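Local coordinates for protein nucleoside kinase (Methanococcus jannaschii, PDB 2C4E) that phosphorylates nucleosides, above all inosine, guanosine and cytidine, to their monophosphates, with ATP as the best phosphate donor and magnesium or manganese as cofactor, at residues A[60-65]-A[127-132]; A[119-124]-A[138-143]; A[175-180]-A[206-211]; A[150-155]-A[179-184]. One frame throughout, in Å; residues are numbered along the deposited sequence.

Contact 1: A[60-65]-A[127-132]; sequences ELLSCV and PNFNTE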
loop_
_atom_site.group_PDB
_atom_site.type_symbol
_atom_site.label_atom_id
_atom_site.label_comp_id
_atom_site.label_asym_id
_atom_site.label_seq_id
_atom_site.Cartn_x
_atom_site.Cartn_y
_atom_site.Cartn_z
ATOM N N GLU A 60 -21.262 14.232 14.263
ATOM C CA GLU A 60 -20.233 13.772 15.166
ATOM C C GLU A 60 -19.781 12.416 14.667
ATOM O O GLU A 60 -20.543 11.695 14.040
ATOM C CB GLU A 60 -20.741 13.706 16.613
ATOM C CG GLU A 60 -21.866 12.725 16.911
ATOM C CD GLU A 60 -22.231 12.688 18.400
ATOM O OE1 GLU A 60 -21.867 13.628 19.130
ATOM O OE2 GLU A 60 -22.890 11.717 18.850
ATOM N N LEU A 61 -18.542 12.075 14.955
ATOM C CA LEU A 61 -17.922 10.880 14.431
ATOM C C LEU A 61 -17.447 9.975 15.549
ATOM O O LEU A 61 -16.847 10.450 16.533
ATOM C CB LEU A 61 -16.757 11.317 13.546
ATOM C CG LEU A 61 -16.044 10.350 12.599
ATOM C CD1 LEU A 61 -16.961 9.762 11.568
ATOM C CD2 LEU A 61 -14.925 11.124 11.920
ATOM N N LEU A 62 -17.728 8.682 15.422
ATOM C CA LEU A 62 -17.218 7.671 16.339
ATOM C C LEU A 62 -16.451 6.658 15.494
ATOM O O LEU A 62 -17.054 5.900 14.737
ATOM C CB LEU A 62 -18.348 6.981 17.111
ATOM C CG LEU A 62 -17.898 6.184 18.342
ATOM C CD1 LEU A 62 -19.115 5.819 19.167
ATOM C CD2 LEU A 62 -17.112 4.928 17.966
ATOM N N SER A 63 -15.123 6.684 15.620
ATOM C CA SER A 63 -14.224 5.787 14.907
ATOM C C SER A 63 -13.019 5.464 15.776
ATOM O O SER A 63 -12.707 6.205 16.706
ATOM C CB SER A 63 -13.686 6.439 13.624
ATOM O OG SER A 63 -14.714 6.969 12.816
ATOM N N CYS A 64 -12.347 4.366 15.456
ATOM C CA CYS A 64 -11.016 4.079 15.988
ATOM C C CYS A 64 -9.936 4.543 15.003
ATOM O O CYS A 64 -9.873 4.075 13.862
ATOM C CB CYS A 64 -10.847 2.580 16.240
ATOM S SG CYS A 64 -11.877 1.921 17.566
ATOM N N VAL A 65 -9.097 5.471 15.455
ATOM C CA VAL A 65 -7.977 5.987 14.666
ATOM C C VAL A 65 -6.652 5.625 15.343
ATOM O O VAL A 65 -6.642 5.129 16.462
ATOM C CB VAL A 65 -8.113 7.517 14.416
ATOM C CG1 VAL A 65 -9.437 7.817 13.717
ATOM C CG2 VAL A 65 -8.012 8.318 15.718
ATOM N N PRO A 127 -21.138 4.619 23.590
ATOM C CA PRO A 127 -21.701 5.535 24.581
ATOM C C PRO A 127 -23.178 5.716 24.317
ATOM O O PRO A 127 -23.669 5.245 23.292
ATOM C CB PRO A 127 -20.948 6.835 24.304
ATOM C CG PRO A 127 -20.690 6.804 22.864
ATOM C CD PRO A 127 -20.466 5.348 22.503
ATOM N N ASN A 128 -23.886 6.376 25.233
ATOM C CA ASN A 128 -25.200 6.887 24.907
ATOM C C ASN A 128 -25.031 7.962 23.825
ATOM O O ASN A 128 -24.048 8.712 23.807
ATOM C CB ASN A 128 -25.917 7.446 26.138
ATOM C CG ASN A 128 -26.302 6.358 27.135
ATOM O OD1 ASN A 128 -25.819 6.338 28.271
ATOM N ND2 ASN A 128 -27.169 5.437 26.705
ATOM N N PHE A 129 -25.970 7.985 22.897
ATOM C CA PHE A 129 -26.004 8.959 21.837
ATOM C C PHE A 129 -27.140 9.910 22.126
ATOM O O PHE A 129 -28.223 9.483 22.534
ATOM C CB PHE A 129 -26.261 8.248 20.503
ATOM C CG PHE A 129 -25.211 7.225 20.144
ATOM C CD1 PHE A 129 -23.974 7.630 19.708
ATOM C CD2 PHE A 129 -25.464 5.870 20.253
ATOM C CE1 PHE A 129 -23.008 6.700 19.367
ATOM C CE2 PHE A 129 -24.482 4.952 19.916
ATOM C CZ PHE A 129 -23.272 5.385 19.464
ATOM N N ASN A 130 -26.901 11.201 21.924
ATOM C CA ASN A 130 -27.927 12.200 22.136
ATOM C C ASN A 130 -28.381 12.842 20.842
ATOM O O ASN A 130 -29.028 13.894 20.860
ATOM C CB ASN A 130 -27.405 13.281 23.103
ATOM C CG ASN A 130 -27.067 12.722 24.467
ATOM O OD1 ASN A 130 -26.063 13.121 25.089
ATOM N ND2 ASN A 130 -27.904 11.809 24.963
ATOM N N THR A 131 -28.063 12.198 19.727
ATOM C CA THR A 131 -28.380 12.713 18.404
ATOM C C THR A 131 -29.717 12.199 17.867
ATOM O O THR A 131 -30.242 11.200 18.328
ATOM C CB THR A 131 -27.259 12.312 17.430
ATOM O OG1 THR A 131 -26.918 10.928 17.625
ATOM C CG2 THR A 131 -25.988 13.089 17.743
ATOM N N GLU A 132 -30.264 12.893 16.876
ATOM C CA GLU A 132 -31.515 12.460 16.259
ATOM C C GLU A 132 -31.356 11.158 15.492
ATOM O O GLU A 132 -32.272 10.357 15.478
ATOM C CB GLU A 132 -32.064 13.532 15.331
ATOM C CG GLU A 132 -32.806 14.598 16.119
ATOM C CD GLU A 132 -33.239 15.789 15.313
ATOM O OE1 GLU A 132 -33.370 15.676 14.076
ATOM O OE2 GLU A 132 -33.477 16.838 15.957
HETATM O O HOH W 1 -24.396 12.180 21.045
#
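Leu62 sets its CD1 branch against both Pro127 and Phe129, an apolar corner that packs directly. The methyl lies 3.6 Å from Pro127 CD, where the two side chains meet tip to tip, and 4.0 Å from Phe129 CE1, which it reaches at the ring edge, near the ring plane. With CG anti to the backbone N (chi1 -165°), the leucine crosses the phenylalanine at about a right angle. Phe143 of helix 141-151 packs against Leu62 as well. Strand 58-62 is an edge strand, within this chain, of the large mixed sheet of the ribokinase fold, parallel to strand 7-11, which separates it from strand 131-136; the contact therefore spans one intervening strand. The other half is polar and partly bridged by water, next to the exposed Asn130. Here Glu60, extended beyond CG, brings OE2 to 3.6 Å from the methyl CG2 of Thr131, while the polar ends are served from between: the hydroxyl of Thr9, on the middle strand, hydrogen-bonds both Glu60 OE2 and Thr131 OG1. A water donates to Glu60 OE2 at 2.7 Å and accepts from Asn130 N at 2.8 Å, joining carboxylate and loop backbone.

Contact 2: A[119-124]-A[138-143]; sequences KHYKEL and TGDPEF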
loop_
_atom_site.group_PDB
_atom_site.type_symbol
_atom_site.label_atom_id
_atom_site.label_comp_id
_atom_site.label_asym_id
_atom_site.label_seq_id
_atom_site.Cartn_x
_atom_site.Cartn_y
_atom_site.Cartn_z
ATOM N N LYS A 119 -9.033 -2.795 15.148
ATOM C CA LYS A 119 -8.930 -3.909 16.093
ATOM C C LYS A 119 -9.499 -3.536 17.471
ATOM O O LYS A 119 -9.903 -4.409 18.235
ATOM C CB LYS A 119 -7.479 -4.425 16.210
ATOM C CG LYS A 119 -6.509 -3.486 16.921
ATOM C CD LYS A 119 -6.576 -3.638 18.429
ATOM C CE LYS A 119 -5.235 -3.646 19.075
ATOM N NZ LYS A 119 -5.313 -4.069 20.507
ATOM N N HIS A 120 -9.526 -2.242 17.785
ATOM C CA HIS A 120 -9.944 -1.782 19.107
ATOM C C HIS A 120 -11.460 -1.819 19.331
ATOM O O HIS A 120 -11.879 -1.790 20.485
ATOM C CB HIS A 120 -9.424 -0.362 19.393
ATOM C CG HIS A 120 -7.947 -0.284 19.595
ATOM N ND1 HIS A 120 -7.305 -0.885 20.658
ATOM C CD2 HIS A 120 -6.978 0.314 18.862
ATOM C CE1 HIS A 120 -6.009 -0.652 20.573
ATOM N NE2 HIS A 120 -5.785 0.077 19.497
ATOM N N TYR A 121 -12.284 -1.861 18.277
ATOM C CA TYR A 121 -13.737 -1.897 18.487
ATOM C C TYR A 121 -14.171 -3.015 19.443
ATOM O O TYR A 121 -15.032 -2.800 20.279
ATOM C CB TYR A 121 -14.537 -2.022 17.175
ATOM C CG TYR A 121 -14.521 -0.776 16.322
ATOM C CD1 TYR A 121 -13.798 -0.744 15.136
ATOM C CD2 TYR A 121 -15.196 0.382 16.711
ATOM C CE1 TYR A 121 -13.765 0.377 14.345
ATOM C CE2 TYR A 121 -15.166 1.520 15.919
ATOM C CZ TYR A 121 -14.449 1.505 14.731
ATOM O OH TYR A 121 -14.383 2.618 13.940
ATOM N N LYS A 122 -13.579 -4.202 19.328
ATOM C CA LYS A 122 -13.968 -5.314 20.207
ATOM C C LYS A 122 -13.619 -5.083 21.687
ATOM O O LYS A 122 -14.138 -5.774 22.560
ATOM C CB LYS A 122 -13.407 -6.650 19.698
ATOM C CG LYS A 122 -11.900 -6.778 19.727
ATOM C CD LYS A 122 -11.465 -8.122 19.117
ATOM C CE LYS A 122 -10.008 -8.134 18.680
ATOM N NZ LYS A 122 -9.648 -6.949 17.844
ATOM N N GLU A 123 -12.746 -4.121 21.964
ATOM C CA GLU A 123 -12.419 -3.726 23.337
ATOM C C GLU A 123 -13.384 -2.685 23.905
ATOM O O GLU A 123 -13.358 -2.413 25.099
ATOM C CB GLU A 123 -11.007 -3.139 23.397
ATOM C CG GLU A 123 -9.896 -4.095 22.985
ATOM C CD GLU A 123 -8.654 -3.374 22.479
ATOM O OE1 GLU A 123 -8.446 -2.184 22.822
ATOM O OE2 GLU A 123 -7.884 -4.004 21.729
ATOM N N LEU A 124 -14.207 -2.093 23.046
ATOM C CA LEU A 124 -15.022 -0.938 23.406
ATOM C C LEU A 124 -16.514 -1.243 23.434
ATOM O O LEU A 124 -16.980 -2.247 22.908
ATOM C CB LEU A 124 -14.776 0.209 22.413
ATOM C CG LEU A 124 -13.320 0.653 22.239
ATOM C CD1 LEU A 124 -13.193 1.558 21.025
ATOM C CD2 LEU A 124 -12.804 1.353 23.490
ATOM N N THR A 138 -19.863 0.985 7.513
ATOM C CA THR A 138 -18.967 -0.153 7.639
ATOM C C THR A 138 -17.982 0.073 8.783
ATOM O O THR A 138 -17.591 1.188 9.090
ATOM C CB THR A 138 -18.206 -0.452 6.340
ATOM O OG1 THR A 138 -17.671 0.762 5.815
ATOM C CG2 THR A 138 -19.156 -0.976 5.273
ATOM N N GLY A 139 -17.600 -1.006 9.419
ATOM C CA GLY A 139 -16.785 -0.930 10.609
ATOM C C GLY A 139 -16.608 -2.309 11.187
ATOM O O GLY A 139 -16.204 -3.242 10.476
ATOM N N ASP A 140 -16.832 -2.426 12.487
ATOM C CA ASP A 140 -16.768 -3.700 13.176
ATOM C C ASP A 140 -18.210 -4.137 13.402
ATOM O O ASP A 140 -18.961 -3.453 14.106
ATOM C CB ASP A 140 -16.045 -3.538 14.504
ATOM C CG ASP A 140 -15.984 -4.815 15.285
ATOM O OD1 ASP A 140 -14.981 -5.559 15.175
ATOM O OD2 ASP A 140 -16.902 -5.154 16.060
ATOM N N PRO A 141 -18.634 -5.223 12.766
ATOM C CA PRO A 141 -20.042 -5.637 12.873
ATOM C C PRO A 141 -20.538 -5.849 14.303
ATOM O O PRO A 141 -21.679 -5.474 14.597
ATOM C CB PRO A 141 -20.072 -6.937 12.065
ATOM C CG PRO A 141 -19.011 -6.689 11.003
ATOM C CD PRO A 141 -17.899 -6.070 11.810
ATOM N N GLU A 142 -19.719 -6.409 15.189
ATOM C CA GLU A 142 -20.171 -6.650 16.562
ATOM C C GLU A 142 -20.402 -5.323 17.277
ATOM O O GLU A 142 -21.419 -5.143 17.958
ATOM C CB GLU A 142 -19.186 -7.525 17.352
ATOM C CG GLU A 142 -19.552 -7.654 18.830
ATOM C CD GLU A 142 -18.540 -8.416 19.685
ATOM O OE1 GLU A 142 -17.328 -8.469 19.365
ATOM O OE2 GLU A 142 -18.971 -8.957 20.719
ATOM N N PHE A 143 -19.484 -4.380 17.089
ATOM C CA PHE A 143 -19.627 -3.066 17.715
ATOM C C PHE A 143 -20.825 -2.352 17.082
ATOM O O PHE A 143 -21.612 -1.709 17.771
ATOM C CB PHE A 143 -18.338 -2.260 17.537
ATOM C CG PHE A 143 -18.366 -0.908 18.185
ATOM C CD1 PHE A 143 -18.033 -0.757 19.517
ATOM C CD2 PHE A 143 -18.721 0.220 17.459
ATOM C CE1 PHE A 143 -18.045 0.497 20.128
ATOM C CE2 PHE A 143 -18.729 1.479 18.071
ATOM C CZ PHE A 143 -18.394 1.610 19.406
HETATM O O HOH W 2 -12.521 -4.930 16.457
#
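Tyr121 CB and Asp140 CB approach to 3.4 Å, an unusually close meeting of two methylenes. The side chains slide past one another in opposite directions, and the ring and carboxylate planes differ by 28°. Asp140 holds CG anti to the backbone N (chi1 178°), which places OD2 where it accepts from Phe143 N at 2.9 Å, through the anti lone pair of the oxygen. Its other oxygen, OD1, accepts a hydrogen bond from a water at 2.8 Å; the same water accepts from Lys122 N, so a solvent bridge ties the cap to the facing turn.

Beside this methylene contact stands an aromatic one. Tyr121 CD2 lies over one face of the Phe143 ring, 3.6 Å from Phe143 CD2 and offset toward the rim. The two rings are oblique, their planes at 46°. Phe143 CE1 also touches Leu124 CB at 4.0 Å, while Leu124 O lies in the plane of the phenylalanine ring, at its edge. The phenol hydroxyl leaves the contact and hydrogen-bonds Cys64 N, which ties the tyrosine to strand 64-65. Lys122 folds back instead, its NZ donating to Lys119 O at 2.6 Å on a lone pair in the carbonyl plane.

Tyr121 belongs to a 3-10 turn that follows strand 109-114, its side chain about 8 Å from the side chain of Phe113, which binds substrate. It packs here against the start of helix 141-151, where Asp140 is a classical N-cap.

Contact 3: A[175-180]-A[206-211]; sequences EIIEHT and ERVDAL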
loop_
_atom_site.group_PDB
_atom_site.type_symbol
_atom_site.label_atom_id
_atom_site.label_comp_id
_atom_site.label_asym_id
_atom_site.label_seq_id
_atom_site.Cartn_x
_atom_site.Cartn_y
_atom_site.Cartn_z
ATOM N N GLU A 175 -30.949 -9.579 13.297
ATOM C CA GLU A 175 -30.906 -8.819 14.561
ATOM C C GLU A 175 -30.626 -7.330 14.367
ATOM O O GLU A 175 -31.300 -6.506 14.960
ATOM C CB GLU A 175 -29.890 -9.430 15.528
ATOM C CG GLU A 175 -29.931 -8.823 16.920
ATOM C CD GLU A 175 -31.174 -9.178 17.728
ATOM O OE1 GLU A 175 -32.049 -9.939 17.241
ATOM O OE2 GLU A 175 -31.265 -8.695 18.874
ATOM N N ILE A 176 -29.650 -6.963 13.543
ATOM C CA ILE A 176 -29.371 -5.546 13.364
ATOM C C ILE A 176 -30.503 -4.848 12.597
ATOM O O ILE A 176 -30.846 -3.710 12.898
ATOM C CB ILE A 176 -27.978 -5.327 12.723
ATOM C CG1 ILE A 176 -27.537 -3.877 12.893
ATOM C CG2 ILE A 176 -27.961 -5.733 11.235
ATOM C CD1 ILE A 176 -26.050 -3.689 12.778
ATOM N N ILE A 177 -31.097 -5.536 11.629
ATOM C CA ILE A 177 -32.216 -4.987 10.873
ATOM C C ILE A 177 -33.426 -4.754 11.779
ATOM O O ILE A 177 -34.177 -3.811 11.569
ATOM C CB ILE A 177 -32.577 -5.892 9.661
ATOM C CG1 ILE A 177 -31.510 -5.741 8.598
ATOM C CG2 ILE A 177 -33.966 -5.561 9.107
ATOM C CD1 ILE A 177 -31.722 -6.674 7.382
ATOM N N GLU A 178 -33.580 -5.588 12.810
ATOM C CA GLU A 178 -34.706 -5.465 13.708
ATOM C C GLU A 178 -34.497 -4.229 14.596
ATOM O O GLU A 178 -35.436 -3.757 15.219
ATOM C CB GLU A 178 -34.965 -6.774 14.480
ATOM C CG GLU A 178 -35.538 -7.813 13.503
ATOM C CD GLU A 178 -36.069 -9.080 14.116
ATOM O OE1 GLU A 178 -35.482 -9.558 15.110
ATOM O OE2 GLU A 178 -37.062 -9.611 13.555
ATOM N N HIS A 179 -33.272 -3.711 14.604
ATOM C CA HIS A 179 -32.927 -2.474 15.334
ATOM C C HIS A 179 -32.541 -1.340 14.398
ATOM O O HIS A 179 -31.747 -0.464 14.755
ATOM C CB HIS A 179 -31.797 -2.767 16.295
ATOM C CG HIS A 179 -32.142 -3.803 17.309
ATOM N ND1 HIS A 179 -32.551 -3.497 18.589
ATOM C CD2 HIS A 179 -32.169 -5.153 17.217
ATOM C CE1 HIS A 179 -32.809 -4.620 19.240
ATOM N NE2 HIS A 179 -32.575 -5.638 18.433
ATOM N N THR A 180 -33.117 -1.357 13.194
ATOM C CA THR A 180 -32.839 -0.338 12.189
ATOM C C THR A 180 -34.123 0.379 11.793
ATOM O O THR A 180 -35.138 -0.261 11.592
ATOM C CB THR A 180 -32.225 -0.975 10.932
ATOM O OG1 THR A 180 -30.930 -1.498 11.235
ATOM C CG2 THR A 180 -31.925 0.091 9.897
ATOM N N GLU A 206 -41.776 -4.980 7.839
ATOM C CA GLU A 206 -42.274 -5.349 9.166
ATOM C C GLU A 206 -41.257 -4.956 10.244
ATOM O O GLU A 206 -41.596 -4.873 11.411
ATOM C CB GLU A 206 -42.580 -6.847 9.253
ATOM C CG GLU A 206 -43.851 -7.238 8.515
ATOM C CD GLU A 206 -44.106 -8.738 8.512
ATOM O OE1 GLU A 206 -43.540 -9.451 9.371
ATOM O OE2 GLU A 206 -44.875 -9.216 7.653
ATOM N N ARG A 207 -40.016 -4.711 9.842
ATOM C CA ARG A 207 -38.938 -4.445 10.781
ATOM C C ARG A 207 -38.394 -3.024 10.730
ATOM O O ARG A 207 -37.985 -2.513 11.753
ATOM C CB ARG A 207 -37.820 -5.429 10.539
ATOM C CG ARG A 207 -38.258 -6.839 10.894
ATOM C CD ARG A 207 -37.479 -7.922 10.235
ATOM N NE ARG A 207 -37.892 -9.243 10.710
ATOM C CZ ARG A 207 -38.875 -9.985 10.183
ATOM N NH1 ARG A 207 -39.592 -9.560 9.139
ATOM N NH2 ARG A 207 -39.139 -11.181 10.702
ATOM N N VAL A 208 -38.339 -2.426 9.542
ATOM C CA VAL A 208 -37.757 -1.087 9.362
ATOM C C VAL A 208 -38.825 -0.093 8.923
ATOM O O VAL A 208 -39.934 -0.465 8.521
ATOM C CB VAL A 208 -36.575 -1.091 8.354
ATOM C CG1 VAL A 208 -35.590 -2.183 8.682
ATOM C CG2 VAL A 208 -37.063 -1.234 6.899
ATOM N N ASP A 209 -38.521 1.190 9.064
ATOM C CA ASP A 209 -39.435 2.224 8.601
ATOM C C ASP A 209 -39.266 2.560 7.133
ATOM O O ASP A 209 -40.233 2.923 6.470
ATOM C CB ASP A 209 -39.245 3.504 9.415
ATOM C CG ASP A 209 -39.549 3.332 10.864
ATOM O OD1 ASP A 209 -40.590 2.738 11.227
ATOM O OD2 ASP A 209 -38.829 3.849 11.737
ATOM N N ALA A 210 -38.035 2.476 6.640
ATOM C CA ALA A 210 -37.731 2.760 5.248
ATOM C C ALA A 210 -36.582 1.894 4.802
ATOM O O ALA A 210 -35.559 1.781 5.493
ATOM C CB ALA A 210 -37.385 4.220 5.039
ATOM N N LEU A 211 -36.777 1.260 3.647
ATOM C CA LEU A 211 -35.756 0.500 2.980
ATOM C C LEU A 211 -35.411 1.277 1.721
ATOM O O LEU A 211 -36.286 1.552 0.911
ATOM C CB LEU A 211 -36.320 -0.874 2.581
ATOM C CG LEU A 211 -35.550 -1.650 1.518
ATOM C CD1 LEU A 211 -34.175 -2.000 2.045
ATOM C CD2 LEU A 211 -36.331 -2.904 1.113
HETATM O O HOH W 3 -37.919 -3.922 14.092
HETATM O O HOH W 4 -37.769 0.165 12.797
#
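Arg207 runs alongside Glu178, both side chains pointing the same way, and the arginine can be followed atom by atom. Its CB lies 4.1 Å from Ile177 CG2, at the apolar base of the contact. CG and CD then pass along the methylene of Glu178, Arg207 CD coming to 3.8 Å from Glu178 CG. The chain is extended from CG to NE (chi2 158°, chi3 175°), a shape that carries the guanidinium level with the carboxylate. There Arg207 NE donates to Glu178 OE2 at 3.0 Å, a salt bridge whose N-H...O angle is 148°. Although the two flat groups are nearly coplanar, the bond is not quite in plane: OE2 is met on its anti side, and it sits tilted from the guanidinium. At the tip, Arg207 NH2 stays beyond bonding distance, 3.9 Å from Glu178 OE2, while NH1 hydrogen-bonds Asp203 O; Glu206 lends only a long, electrostatic interaction to the same group.

The two segments are successive approaches to the central sheet of the ribokinase fold. Segment 175-180 leads from helix 170-178 toward strand 182-186, and segment 206-211 runs into the neighbouring parallel strand 210-214.

Deeper in, Val208 CG1 meets Ile177 CG2 at 3.8 Å and also packs on the carbonyl oxygens of Ile177 and Thr180. Val208 CA makes a CA-H...O contact with Thr180 O. Two waters donate to Arg207 O, one shared with Glu178 O and the other with Thr180 O, so three backbone carbonyls that cannot bond one another are joined by solvent.

Contact 4: A[150-155]-A[179-184]; sequences KAYGNN and HTNFLF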
loop_
_atom_site.group_PDB
_atom_site.type_symbol
_atom_site.label_atom_id
_atom_site.label_comp_id
_atom_site.label_asym_id
_atom_site.label_seq_id
_atom_site.Cartn_x
_atom_site.Cartn_y
_atom_site.Cartn_z
ATOM N N LYS A 150 -28.277 -0.400 21.285
ATOM C CA LYS A 150 -28.322 0.664 22.287
ATOM C C LYS A 150 -29.144 1.881 21.856
ATOM O O LYS A 150 -29.880 2.474 22.668
ATOM C CB LYS A 150 -26.905 1.117 22.638
ATOM C CG LYS A 150 -26.810 1.934 23.935
ATOM C CD LYS A 150 -25.362 2.253 24.256
ATOM C CE LYS A 150 -25.238 3.082 25.514
ATOM N NZ LYS A 150 -25.642 2.344 26.734
ATOM N N ALA A 151 -29.029 2.245 20.587
ATOM C CA ALA A 151 -29.671 3.445 20.057
ATOM C C ALA A 151 -31.136 3.215 19.726
ATOM O O ALA A 151 -31.975 4.093 19.908
ATOM C CB ALA A 151 -28.933 3.931 18.832
ATOM N N TYR A 152 -31.482 2.030 19.244
ATOM C CA TYR A 152 -32.843 1.829 18.759
ATOM C C TYR A 152 -33.873 2.086 19.868
ATOM O O TYR A 152 -33.744 1.629 21.000
ATOM C CB TYR A 152 -32.991 0.419 18.194
ATOM C CG TYR A 152 -34.266 0.150 17.439
ATOM C CD1 TYR A 152 -34.461 0.644 16.149
ATOM C CD2 TYR A 152 -35.292 -0.586 18.026
ATOM C CE1 TYR A 152 -35.650 0.381 15.447
ATOM C CE2 TYR A 152 -36.470 -0.845 17.336
ATOM C CZ TYR A 152 -36.635 -0.346 16.046
ATOM O OH TYR A 152 -37.803 -0.627 15.371
ATOM N N GLY A 153 -34.895 2.845 19.516
ATOM C CA GLY A 153 -35.938 3.205 20.447
ATOM C C GLY A 153 -35.618 4.470 21.201
ATOM O O GLY A 153 -36.416 4.901 22.017
ATOM N N ASN A 154 -34.465 5.071 20.906
ATOM C CA ASN A 154 -34.046 6.328 21.507
ATOM C C ASN A 154 -33.700 7.243 20.328
ATOM O O ASN A 154 -34.443 8.174 20.030
ATOM C CB ASN A 154 -32.858 6.102 22.446
ATOM C CG ASN A 154 -32.332 7.392 23.078
ATOM O OD1 ASN A 154 -31.268 7.398 23.713
ATOM N ND2 ASN A 154 -33.073 8.469 22.925
ATOM N N ASN A 155 -32.603 6.953 19.651
ATOM C CA ASN A 155 -32.221 7.636 18.417
ATOM C C ASN A 155 -32.748 6.862 17.230
ATOM O O ASN A 155 -32.895 5.641 17.295
ATOM C CB ASN A 155 -30.696 7.700 18.289
ATOM C CG ASN A 155 -30.028 7.823 19.613
ATOM O OD1 ASN A 155 -29.738 6.819 20.278
ATOM N ND2 ASN A 155 -29.831 9.065 20.053
ATOM N N HIS A 179 -33.272 -3.711 14.604
ATOM C CA HIS A 179 -32.927 -2.474 15.334
ATOM C C HIS A 179 -32.541 -1.340 14.398
ATOM O O HIS A 179 -31.747 -0.464 14.755
ATOM C CB HIS A 179 -31.797 -2.767 16.295
ATOM C CG HIS A 179 -32.142 -3.803 17.309
ATOM N ND1 HIS A 179 -32.551 -3.497 18.589
ATOM C CD2 HIS A 179 -32.169 -5.153 17.217
ATOM C CE1 HIS A 179 -32.809 -4.620 19.240
ATOM N NE2 HIS A 179 -32.575 -5.638 18.433
ATOM N N THR A 180 -33.117 -1.357 13.194
ATOM C CA THR A 180 -32.839 -0.338 12.189
ATOM C C THR A 180 -34.123 0.379 11.793
ATOM O O THR A 180 -35.138 -0.261 11.592
ATOM C CB THR A 180 -32.225 -0.975 10.932
ATOM O OG1 THR A 180 -30.930 -1.498 11.235
ATOM C CG2 THR A 180 -31.925 0.091 9.897
ATOM N N ASN A 181 -34.065 1.704 11.708
ATOM C CA ASN A 181 -35.158 2.512 11.156
ATOM C C ASN A 181 -35.001 2.751 9.652
ATOM O O ASN A 181 -35.946 2.524 8.913
ATOM C CB ASN A 181 -35.300 3.844 11.896
ATOM C CG ASN A 181 -35.682 3.649 13.336
ATOM O OD1 ASN A 181 -36.885 3.434 13.690
ATOM N ND2 ASN A 181 -34.687 3.663 14.188
ATOM N N PHE A 182 -33.828 3.195 9.205
ATOM C CA PHE A 182 -33.546 3.396 7.783
ATOM C C PHE A 182 -32.487 2.401 7.384
ATOM O O PHE A 182 -31.378 2.436 7.917
ATOM C CB PHE A 182 -32.963 4.777 7.462
ATOM C CG PHE A 182 -33.732 5.949 8.014
ATOM C CD1 PHE A 182 -33.367 6.503 9.235
ATOM C CD2 PHE A 182 -34.758 6.529 7.306
ATOM C CE1 PHE A 182 -34.044 7.603 9.743
ATOM C CE2 PHE A 182 -35.441 7.655 7.808
ATOM C CZ PHE A 182 -35.082 8.174 9.020
ATOM N N LEU A 183 -32.825 1.510 6.457
ATOM C CA LEU A 183 -31.913 0.507 5.948
ATOM C C LEU A 183 -31.569 0.845 4.506
ATOM O O LEU A 183 -32.451 0.906 3.640
ATOM C CB LEU A 183 -32.561 -0.867 6.039
ATOM C CG LEU A 183 -31.785 -2.060 5.480
ATOM C CD1 LEU A 183 -30.486 -2.219 6.286
ATOM C CD2 LEU A 183 -32.663 -3.283 5.583
ATOM N N PHE A 184 -30.293 1.090 4.269
ATOM C CA PHE A 184 -29.770 1.368 2.946
ATOM C C PHE A 184 -28.989 0.157 2.438
ATOM O O PHE A 184 -28.172 -0.403 3.161
ATOM C CB PHE A 184 -28.798 2.550 2.987
ATOM C CG PHE A 184 -29.413 3.881 3.344
ATOM C CD1 PHE A 184 -29.485 4.301 4.683
ATOM C CD2 PHE A 184 -29.836 4.758 2.362
ATOM C CE1 PHE A 184 -30.015 5.547 5.013
ATOM C CE2 PHE A 184 -30.362 5.989 2.694
ATOM C CZ PHE A 184 -30.448 6.387 4.011
HETATM O O HOH W 4 -37.769 0.165 12.797
#
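Tyr152 turns CG anti to its own backbone N (chi1 -170°), and this swings the ring onto the backbone of His179, while the histidine, with CG beside its backbone N, carries its imidazole across the tyrosine at about a right angle. The main contact is a CH-pi interaction: His179 CA stands over one face of the phenol ring, 3.8 Å from the centroid of the Tyr152 ring and offset toward the rim. Tyr152 CB in turn lies at the edge of the imidazole, near its plane, 4.0 Å from His179 ND1. The two rings themselves are oblique, their planes at 73°. Tyr152 CD1 also comes to 3.2 Å from His179 O, and the ring packs beside the side chain of Asn181.

At the far end, Tyr152 OH and a water lie 2.7 Å apart in a hydrogen bond, and that water donates to Thr180 O at 2.9 Å. Tyr152 is the first residue past helix 141-151, and its ring lies against the residues that lead into strand 182-186. With one water-linked hydroxyl and a ring laid on a peptide backbone, the two segments are probably held mainly by van der Waals packing, with a single water bridge as the polar link.

Contacts 1, 3 and 4 reach the large sheet of the ribokinase fold; contacts 2 and 4 use the start and end of helix 141-151. Contacts 1 and 4 are mostly buried; contacts 2 and 3 are only partly so, and contact 3 alone carries a direct salt bridge between its segments. Contacts 3 and 4 share His179 and Thr180 and lie about 7 Å apart between centres, the backbones of Asn181 and Asp209 linking them. Contact 1 touches contacts 2 and 4: Leu62 packs on Phe143, and Asn155 ND2 bonds Thr131 O and Phe129 O. Contacts 2 and 4 rest on aromatic side chains, contact 1 on Leu62 packing beside a water bridge, contact 3 on a salt bridge above aliphatic packing.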